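Local coordinates for protein endoglucanase (Clostridium thermocellum, PDB 2C4X) that probably binds beta-glucan chains, xyloglucan among them, through the C-terminal carbohydrate-binding module of a cellulosomal cellulase, here together with its PKD domain, at residues G157-P162 / W227-G232; S174-A179 / G241-Y246; P183-H188 / L217-D222. The protein carries 1 engineered substitution. All coordinates share one frame; numbering follows the deposited sequence.

Contact 1: G157-P162 / W227-G232; sequences GTIVVP and WPQQMG
Gln229 reaches out from the start of strand 229-238 and lays its side-chain amide along the backbone of Ile159 and Val160. Its CG stands anti to the carbonyl carbon (chi1 -56°) and the chain runs extended from there, carrying the amide right to the loop. OE1 takes two donors: Val160 N, 3.0 Å from it, comes in the carbonyl plane on a lone pair and nearly straight, whereas Ile159 N, 2.8 Å from the same OE1, sits above that plane in a more bent bond. NE2 in turn gives a hydrogen bond to Val160 O at 2.9 Å, almost within its own amide plane. Three bonds thus fix the rotation of this buried amide. Close by, Ile159 CD1 packs on Met231 CB at 3.7 Å, and Met166 of strand 165-172 touches both Val160 and Met231. The other end is looser: Gly157 and Thr158 are exposed, and the main tie is Gln229 N to Gly157 O, 2.8 Å long but bent to 140°. A glutamine standing in for a backbone partner here anchors the loop that passes from one sheet to the other of the module's beta-sandwich.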
loop_
_atom_site.group_PDB
_atom_site.type_symbol
_atom_site.label_atom_id
_atom_site.label_comp_id
_atom_site.label_asym_id
_atom_site.label_seq_id
_atom_site.Cartn_x
_atom_site.Cartn_y
_atom_site.Cartn_z
ATOM N N GLY A 157 11.006 20.572 -0.225
ATOM C CA GLY A 157 11.667 20.871 -1.489
ATOM C C GLY A 157 10.826 20.078 -2.475
ATOM O O GLY A 157 9.599 20.134 -2.418
ATOM N N THR A 158 11.441 19.303 -3.357
ATOM C CA THR A 158 10.620 18.505 -4.275
ATOM C C THR A 158 10.473 17.066 -3.759
ATOM O O THR A 158 11.415 16.278 -3.808
ATOM C CB THR A 158 11.105 18.567 -5.760
ATOM O OG1 THR A 158 11.501 17.270 -6.213
ATOM C CG2 THR A 158 12.246 19.572 -5.945
ATOM N N ILE A 159 9.292 16.744 -3.241
ATOM C CA ILE A 159 9.060 15.443 -2.619
ATOM C C ILE A 159 8.663 14.399 -3.671
ATOM O O ILE A 159 9.255 13.325 -3.735
ATOM C CB ILE A 159 8.027 15.533 -1.461
ATOM C CG1 ILE A 159 8.451 16.622 -0.462
ATOM C CG2 ILE A 159 7.855 14.171 -0.773
ATOM C CD1 ILE A 159 7.404 16.983 0.583
ATOM N N VAL A 160 7.670 14.724 -4.495
ATOM C CA VAL A 160 7.209 13.829 -5.564
ATOM C C VAL A 160 7.097 14.561 -6.900
ATOM O O VAL A 160 6.879 15.773 -6.932
ATOM C CB VAL A 160 5.853 13.142 -5.217
ATOM C CG1 VAL A 160 6.003 12.258 -3.997
ATOM C CG2 VAL A 160 4.753 14.163 -4.977
ATOM N N VAL A 161 7.268 13.834 -8.001
ATOM C CA VAL A 161 7.015 14.413 -9.314
ATOM C C VAL A 161 5.500 14.483 -9.543
ATOM O O VAL A 161 4.764 13.627 -9.046
ATOM C CB VAL A 161 7.746 13.659 -10.480
ATOM C CG1 VAL A 161 9.259 13.620 -10.237
ATOM C CG2 VAL A 161 7.184 12.258 -10.689
ATOM N N PRO A 162 5.027 15.517 -10.266
ATOM C CA PRO A 162 3.610 15.603 -10.626
ATOM C C PRO A 162 3.085 14.322 -11.285
ATOM O O PRO A 162 3.766 13.724 -12.124
ATOM C CB PRO A 162 3.578 16.768 -11.614
ATOM C CG PRO A 162 4.718 17.629 -11.198
ATOM C CD PRO A 162 5.790 16.678 -10.767
ATOM N N TRP A 227 8.278 23.642 -8.134
ATOM C CA TRP A 227 7.721 24.273 -6.935
ATOM C C TRP A 227 8.025 23.432 -5.714
ATOM O O TRP A 227 7.797 22.215 -5.741
ATOM C CB TRP A 227 6.202 24.436 -7.065
ATOM C CG TRP A 227 5.757 25.566 -7.957
ATOM C CD1 TRP A 227 6.500 26.216 -8.907
ATOM C CD2 TRP A 227 4.453 26.156 -7.994
ATOM N NE1 TRP A 227 5.739 27.184 -9.521
ATOM C CE2 TRP A 227 4.478 27.165 -8.982
ATOM C CE3 TRP A 227 3.265 25.937 -7.276
ATOM C CZ2 TRP A 227 3.355 27.956 -9.277
ATOM C CZ3 TRP A 227 2.156 26.726 -7.561
ATOM C CH2 TRP A 227 2.210 27.724 -8.552
ATOM N N PRO A 228 8.546 24.064 -4.640
ATOM C CA PRO A 228 8.694 23.333 -3.386
ATOM C C PRO A 228 7.331 22.821 -2.910
ATOM O O PRO A 228 6.290 23.394 -3.271
ATOM C CB PRO A 228 9.282 24.374 -2.424
ATOM C CG PRO A 228 9.017 25.696 -3.050
ATOM C CD PRO A 228 9.024 25.456 -4.528
ATOM N N GLN A 229 7.340 21.730 -2.145
ATOM C CA GLN A 229 6.109 21.057 -1.731
ATOM C C GLN A 229 6.084 20.806 -0.235
ATOM O O GLN A 229 7.103 20.422 0.359
ATOM C CB GLN A 229 5.980 19.709 -2.449
ATOM C CG GLN A 229 6.033 19.781 -3.959
ATOM C CD GLN A 229 6.248 18.421 -4.610
ATOM O OE1 GLN A 229 6.629 17.451 -3.950
ATOM N NE2 GLN A 229 6.024 18.351 -5.914
ATOM N N GLN A 230 4.927 21.028 0.381
ATOM C CA GLN A 230 4.691 20.543 1.735
ATOM C C GLN A 230 3.753 19.348 1.660
ATOM O O GLN A 230 2.664 19.449 1.092
ATOM C CB GLN A 230 4.099 21.637 2.620
ATOM C CG GLN A 230 3.910 21.215 4.070
ATOM C CD GLN A 230 3.323 22.319 4.914
ATOM O OE1 GLN A 230 2.253 22.157 5.504
ATOM N NE2 GLN A 230 4.015 23.459 4.972
HETATM N N MSE A 231 4.184 18.214 2.210
HETATM C CA MSE A 231 3.333 17.034 2.321
HETATM C C MSE A 231 3.017 16.784 3.795
HETATM O O MSE A 231 3.870 16.973 4.659
HETATM C CB MSE A 231 4.042 15.825 1.708
HETATM C CG MSE A 231 3.253 14.517 1.699
HETATM SE SE MSE A 231 4.343 13.008 0.977
HETATM C CE MSE A 231 5.437 12.673 2.516
ATOM N N GLY A 232 1.799 16.367 4.098
ATOM C CA GLY A 232 1.504 16.015 5.479
ATOM C C GLY A 232 0.134 15.431 5.715
ATOM O O GLY A 232 -0.549 15.007 4.789
#

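Contact 2: S174-A179 / G241-Y246; sequences SGAPIA and GEFTIY
Ala176, Pro177 and Ile178 gather about the Phe243 ring where the chain crosses between the two sheets of the beta-sandwich, turning through an inverse gamma turn centred on Pro177. Before the turn, Gly175 offers its carbonyl to a water that bridges the segments, donating to Gly175 O at 3.1 Å and to Glu242 O at 3.0 Å. Ala176 comes next: its backbone N is bound by Tyr204 OH, and its CB meets Phe243 CB at 3.9 Å, low on the side chain where the ring begins. At Pro177 the proline ring leans obliquely on the aromatic one, CD lying 3.5 Å from Phe243 CD1. Pro177 CG also comes to 4.0 Å from Gly241 CA, so the proline lies directly against the glycine backbone. The turn closes with a weak bond from Ile178 N to Ala176 O. Strand 178-187 then sets off, and Ile178 turns its branch methyl over the aromatic ring. Phe243 keeps CG between its backbone N and carbonyl carbon (chi1 58°), which swings the ring across to meet it, while Ile245 CD1 lies in plane at the ring's edge. The result is a CH-pi contact: Ile178 CG2 stands 3.7 Å from the centroid of the Phe243 ring, 21° off its normal and displaced toward CZ.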
loop_
_atom_site.group_PDB
_atom_site.type_symbol
_atom_site.label_atom_id
_atom_site.label_comp_id
_atom_site.label_asym_id
_atom_site.label_seq_id
_atom_site.Cartn_x
_atom_site.Cartn_y
_atom_site.Cartn_z
ATOM N N SER A 174 -10.594 5.937 18.272
ATOM C CA SER A 174 -12.001 6.259 18.487
ATOM C C SER A 174 -12.176 7.211 19.668
ATOM O O SER A 174 -11.297 7.315 20.527
ATOM C CB SER A 174 -12.805 4.980 18.732
ATOM O OG SER A 174 -12.260 4.258 19.816
ATOM N N GLY A 175 -13.318 7.895 19.704
ATOM C CA GLY A 175 -13.630 8.849 20.768
ATOM C C GLY A 175 -12.737 10.078 20.787
ATOM O O GLY A 175 -12.512 10.666 21.847
ATOM N N ALA A 176 -12.224 10.462 19.617
ATOM C CA ALA A 176 -11.365 11.636 19.483
ATOM C C ALA A 176 -12.193 12.865 19.108
ATOM O O ALA A 176 -13.201 12.737 18.404
ATOM C CB ALA A 176 -10.271 11.383 18.436
ATOM N N PRO A 177 -11.780 14.062 19.582
ATOM C CA PRO A 177 -12.489 15.305 19.264
ATOM C C PRO A 177 -12.166 15.830 17.860
ATOM O O PRO A 177 -11.768 16.991 17.707
ATOM C CB PRO A 177 -11.965 16.275 20.323
ATOM C CG PRO A 177 -10.581 15.812 20.584
ATOM C CD PRO A 177 -10.631 14.308 20.479
ATOM N N ILE A 178 -12.337 14.987 16.846
ATOM C CA ILE A 178 -11.986 15.392 15.486
ATOM C C ILE A 178 -13.174 15.301 14.526
ATOM O O ILE A 178 -14.051 14.438 14.684
ATOM C CB ILE A 178 -10.718 14.640 14.938
ATOM C CG1 ILE A 178 -11.076 13.331 14.244
ATOM C CG2 ILE A 178 -9.711 14.359 16.053
ATOM C CD1 ILE A 178 -10.043 12.923 13.201
ATOM N N ALA A 179 -13.202 16.212 13.554
ATOM C CA ALA A 179 -14.250 16.252 12.538
ATOM C C ALA A 179 -13.809 15.498 11.288
ATOM O O ALA A 179 -14.589 14.771 10.669
ATOM C CB ALA A 179 -14.582 17.692 12.191
ATOM N N GLY A 241 -9.528 18.057 24.013
ATOM C CA GLY A 241 -9.168 16.654 24.195
ATOM C C GLY A 241 -7.791 16.298 23.675
ATOM O O GLY A 241 -7.217 17.019 22.855
ATOM N N GLU A 242 -7.266 15.177 24.159
ATOM C CA GLU A 242 -5.982 14.655 23.716
ATOM C C GLU A 242 -6.182 13.305 23.029
ATOM O O GLU A 242 -6.930 12.452 23.521
ATOM C CB GLU A 242 -5.020 14.522 24.899
ATOM C CG GLU A 242 -3.572 14.208 24.512
ATOM C CD GLU A 242 -2.650 14.089 25.728
ATOM O OE1 GLU A 242 -3.156 13.907 26.860
ATOM O OE2 GLU A 242 -1.413 14.177 25.554
ATOM N N PHE A 243 -5.528 13.132 21.882
ATOM C CA PHE A 243 -5.632 11.906 21.091
ATOM C C PHE A 243 -4.321 11.589 20.366
ATOM O O PHE A 243 -3.507 12.485 20.102
ATOM C CB PHE A 243 -6.810 11.982 20.101
ATOM C CG PHE A 243 -6.737 13.145 19.136
ATOM C CD1 PHE A 243 -7.238 14.399 19.489
ATOM C CD2 PHE A 243 -6.186 12.982 17.872
ATOM C CE1 PHE A 243 -7.177 15.473 18.603
ATOM C CE2 PHE A 243 -6.116 14.048 16.981
ATOM C CZ PHE A 243 -6.620 15.298 17.346
ATOM N N THR A 244 -4.124 10.314 20.038
ATOM C CA THR A 244 -2.885 9.878 19.408
ATOM C C THR A 244 -3.130 9.155 18.094
ATOM O O THR A 244 -3.850 8.153 18.031
ATOM C CB THR A 244 -2.008 9.026 20.373
ATOM O OG1 THR A 244 -1.605 9.848 21.473
ATOM C CG2 THR A 244 -0.757 8.517 19.667
ATOM N N ILE A 245 -2.521 9.695 17.044
ATOM C CA ILE A 245 -2.585 9.119 15.707
ATOM C C ILE A 245 -1.235 8.491 15.389
ATOM O O ILE A 245 -0.196 9.018 15.777
ATOM C CB ILE A 245 -2.982 10.203 14.673
ATOM C CG1 ILE A 245 -4.481 10.507 14.793
ATOM C CG2 ILE A 245 -2.619 9.786 13.246
ATOM C CD1 ILE A 245 -4.867 11.878 14.318
ATOM N N TYR A 246 -1.261 7.344 14.713
ATOM C CA TYR A 246 -0.039 6.701 14.254
ATOM C C TYR A 246 0.044 6.774 12.735
ATOM O O TYR A 246 -0.968 6.649 12.040
ATOM C CB TYR A 246 0.034 5.252 14.740
ATOM C CG TYR A 246 0.064 5.119 16.246
ATOM C CD1 TYR A 246 -1.116 5.131 16.987
ATOM C CD2 TYR A 246 1.270 4.994 16.931
ATOM C CE1 TYR A 246 -1.096 5.018 18.376
ATOM C CE2 TYR A 246 1.300 4.877 18.317
ATOM C CZ TYR A 246 0.111 4.887 19.033
ATOM O OH TYR A 246 0.124 4.763 20.405
HETATM O O HOH W 1 -9.705 11.802 22.635
#

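Contact 3: P183-H188 / L217-D222; sequences PYIMPH and LTLPED
Pro183 and Ile185 face Leu217 and Leu219 with the two chains running in the same sense but too far apart to share backbone bonds, the paired CA atoms being 7.1 Å apart for Pro183 and Leu217 and 6.9 Å for Ile185 and Leu219. Leu217 bridges the distance with CD2, which lies over the peptide link between Tyr184 and Ile185, 3.5 Å from Ile185 N. The same methyl touches Ile185 CG2 at 4.1 Å. With CG1 of Ile185 anti to the backbone N (chi1 -170°), the CG2 branch is left turned to the two leucines. Leu219, its own CG anti to the backbone N, brings CD1 forward to 3.7 Å from Ile185 CG2, the two side chains roughly perpendicular. That CD1 also meets Pro187 CG at 3.6 Å, where the leucine and the proline lie alongside each other, pointing opposite ways. The contact is buried and its side-chain pairs are all apolar, joining the two sheets of the sandwich. Met166 of strand 165-172 and Val160 of the neighbouring loop both pack on Ile185 and Leu219, Thr200 of strand 198-203 touches Leu217, and Tyr184, pointing away from this interface, stacks on Trp197.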
loop_
_atom_site.group_PDB
_atom_site.type_symbol
_atom_site.label_atom_id
_atom_site.label_comp_id
_atom_site.label_asym_id
_atom_site.label_seq_id
_atom_site.Cartn_x
_atom_site.Cartn_y
_atom_site.Cartn_z
ATOM N N PRO A 183 -4.726 13.516 4.444
ATOM C CA PRO A 183 -3.393 13.618 3.858
ATOM C C PRO A 183 -3.446 14.717 2.805
ATOM O O PRO A 183 -4.478 14.879 2.139
ATOM C CB PRO A 183 -3.198 12.269 3.164
ATOM C CG PRO A 183 -4.239 11.372 3.741
ATOM C CD PRO A 183 -5.378 12.232 4.121
ATOM N N TYR A 184 -2.362 15.471 2.675
ATOM C CA TYR A 184 -2.310 16.533 1.699
ATOM C C TYR A 184 -0.930 16.687 1.108
ATOM O O TYR A 184 0.078 16.267 1.689
ATOM C CB TYR A 184 -2.764 17.870 2.306
ATOM C CG TYR A 184 -1.800 18.454 3.322
ATOM C CD1 TYR A 184 -0.755 19.307 2.926
ATOM C CD2 TYR A 184 -1.959 18.187 4.682
ATOM C CE1 TYR A 184 0.119 19.856 3.859
ATOM C CE2 TYR A 184 -1.092 18.726 5.622
ATOM C CZ TYR A 184 -0.057 19.553 5.211
ATOM O OH TYR A 184 0.779 20.084 6.169
ATOM N N ILE A 185 -0.907 17.282 -0.073
ATOM C CA ILE A 185 0.325 17.794 -0.650
ATOM C C ILE A 185 0.056 19.194 -1.181
ATOM O O ILE A 185 -0.929 19.441 -1.898
ATOM C CB ILE A 185 0.942 16.860 -1.719
ATOM C CG1 ILE A 185 2.353 17.357 -2.080
ATOM C CG2 ILE A 185 0.034 16.749 -2.955
ATOM C CD1 ILE A 185 3.261 16.320 -2.629
HETATM N N MSE A 186 0.924 20.116 -0.787
HETATM C CA MSE A 186 0.732 21.520 -1.042
HETATM C C MSE A 186 1.958 22.113 -1.742
HETATM O O MSE A 186 2.879 22.593 -1.075
HETATM C CB MSE A 186 0.437 22.238 0.284
HETATM C CG MSE A 186 0.162 23.720 0.151
HETATM SE SE MSE A 186 -0.497 24.541 1.814
HETATM C CE MSE A 186 0.874 23.885 3.002
ATOM N N PRO A 187 1.998 22.038 -3.090
ATOM C CA PRO A 187 2.995 22.801 -3.845
ATOM C C PRO A 187 2.745 24.300 -3.718
ATOM O O PRO A 187 1.592 24.742 -3.609
ATOM C CB PRO A 187 2.778 22.354 -5.295
ATOM C CG PRO A 187 1.937 21.127 -5.216
ATOM C CD PRO A 187 1.137 21.234 -3.976
ATOM N N HIS A 188 3.824 25.072 -3.710
ATOM C CA HIS A 188 3.745 26.519 -3.591
ATOM C C HIS A 188 4.977 27.101 -4.265
ATOM O O HIS A 188 6.003 26.415 -4.374
ATOM C CB HIS A 188 3.687 26.942 -2.107
ATOM C CG HIS A 188 4.839 26.432 -1.284
ATOM N ND1 HIS A 188 5.983 27.169 -1.070
ATOM C CD2 HIS A 188 5.028 25.254 -0.641
ATOM C CE1 HIS A 188 6.829 26.466 -0.335
ATOM N NE2 HIS A 188 6.275 25.298 -0.066
ATOM N N LEU A 217 -3.384 9.567 -2.308
ATOM C CA LEU A 217 -3.448 10.958 -2.736
ATOM C C LEU A 217 -2.598 11.136 -3.991
ATOM O O LEU A 217 -1.443 10.713 -4.021
ATOM C CB LEU A 217 -2.939 11.861 -1.610
ATOM C CG LEU A 217 -2.726 13.344 -1.924
ATOM C CD1 LEU A 217 -4.036 14.028 -2.244
ATOM C CD2 LEU A 217 -2.038 14.014 -0.776
ATOM N N THR A 218 -3.170 11.748 -5.025
ATOM C CA THR A 218 -2.422 12.030 -6.249
ATOM C C THR A 218 -2.066 13.510 -6.375
ATOM O O THR A 218 -2.941 14.383 -6.265
ATOM C CB THR A 218 -3.187 11.562 -7.510
ATOM O OG1 THR A 218 -3.523 10.183 -7.365
ATOM C CG2 THR A 218 -2.340 11.729 -8.772
ATOM N N LEU A 219 -0.778 13.786 -6.585
ATOM C CA LEU A 219 -0.346 15.113 -7.016
ATOM C C LEU A 219 -0.661 15.226 -8.513
ATOM O O LEU A 219 -0.141 14.445 -9.302
ATOM C CB LEU A 219 1.154 15.318 -6.756
ATOM C CG LEU A 219 1.734 16.680 -7.181
ATOM C CD1 LEU A 219 1.162 17.804 -6.307
ATOM C CD2 LEU A 219 3.257 16.690 -7.131
ATOM N N PRO A 220 -1.538 16.177 -8.905
ATOM C CA PRO A 220 -1.941 16.280 -10.313
ATOM C C PRO A 220 -0.773 16.518 -11.275
ATOM O O PRO A 220 0.218 17.166 -10.920
ATOM C CB PRO A 220 -2.898 17.479 -10.320
ATOM C CG PRO A 220 -3.399 17.564 -8.917
ATOM C CD PRO A 220 -2.223 17.180 -8.067
ATOM N N GLU A 221 -0.912 15.999 -12.489
ATOM C CA GLU A 221 0.129 16.084 -13.514
ATOM C C GLU A 221 0.514 17.501 -13.972
ATOM O O GLU A 221 1.627 17.712 -14.461
ATOM C CB GLU A 221 -0.277 15.246 -14.726
ATOM C CG GLU A 221 0.830 14.338 -15.195
ATOM C CD GLU A 221 0.333 12.945 -15.529
ATOM O OE1 GLU A 221 -0.275 12.778 -16.613
ATOM O OE2 GLU A 221 0.561 12.019 -14.711
ATOM N N ASP A 222 -0.400 18.458 -13.822
ATOM C CA ASP A 222 -0.171 19.824 -14.316
ATOM C C ASP A 222 0.543 20.772 -13.339
ATOM O O ASP A 222 0.756 21.942 -13.654
ATOM C CB ASP A 222 -1.478 20.451 -14.840
ATOM C CG ASP A 222 -2.539 20.620 -13.754
ATOM O OD1 ASP A 222 -2.327 20.179 -12.602
ATOM O OD2 ASP A 222 -3.599 21.208 -14.058
#

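Contacts 1 and 3 sit side by side at one end of the sandwich, their centres about 8 Å apart, and contact 2 lies toward the other end, its centre about 25 Å from that of contact 3. Contact 3 is fully buried and made of methyls and prolines; contact 1, partly buried, is held chiefly by hydrogen bonds to a loop without regular structure. Contact 2 is also partly exposed, but joins its pieces by an aromatic ring and a water. Strand 178-187 serves contacts 2 and 3, and pairs with strand 229-238 of contact 1. Contacts 1 and 3 meet directly through Gln230 OE1 and Tyr184 OH, and where Leu219 packs against Gln229.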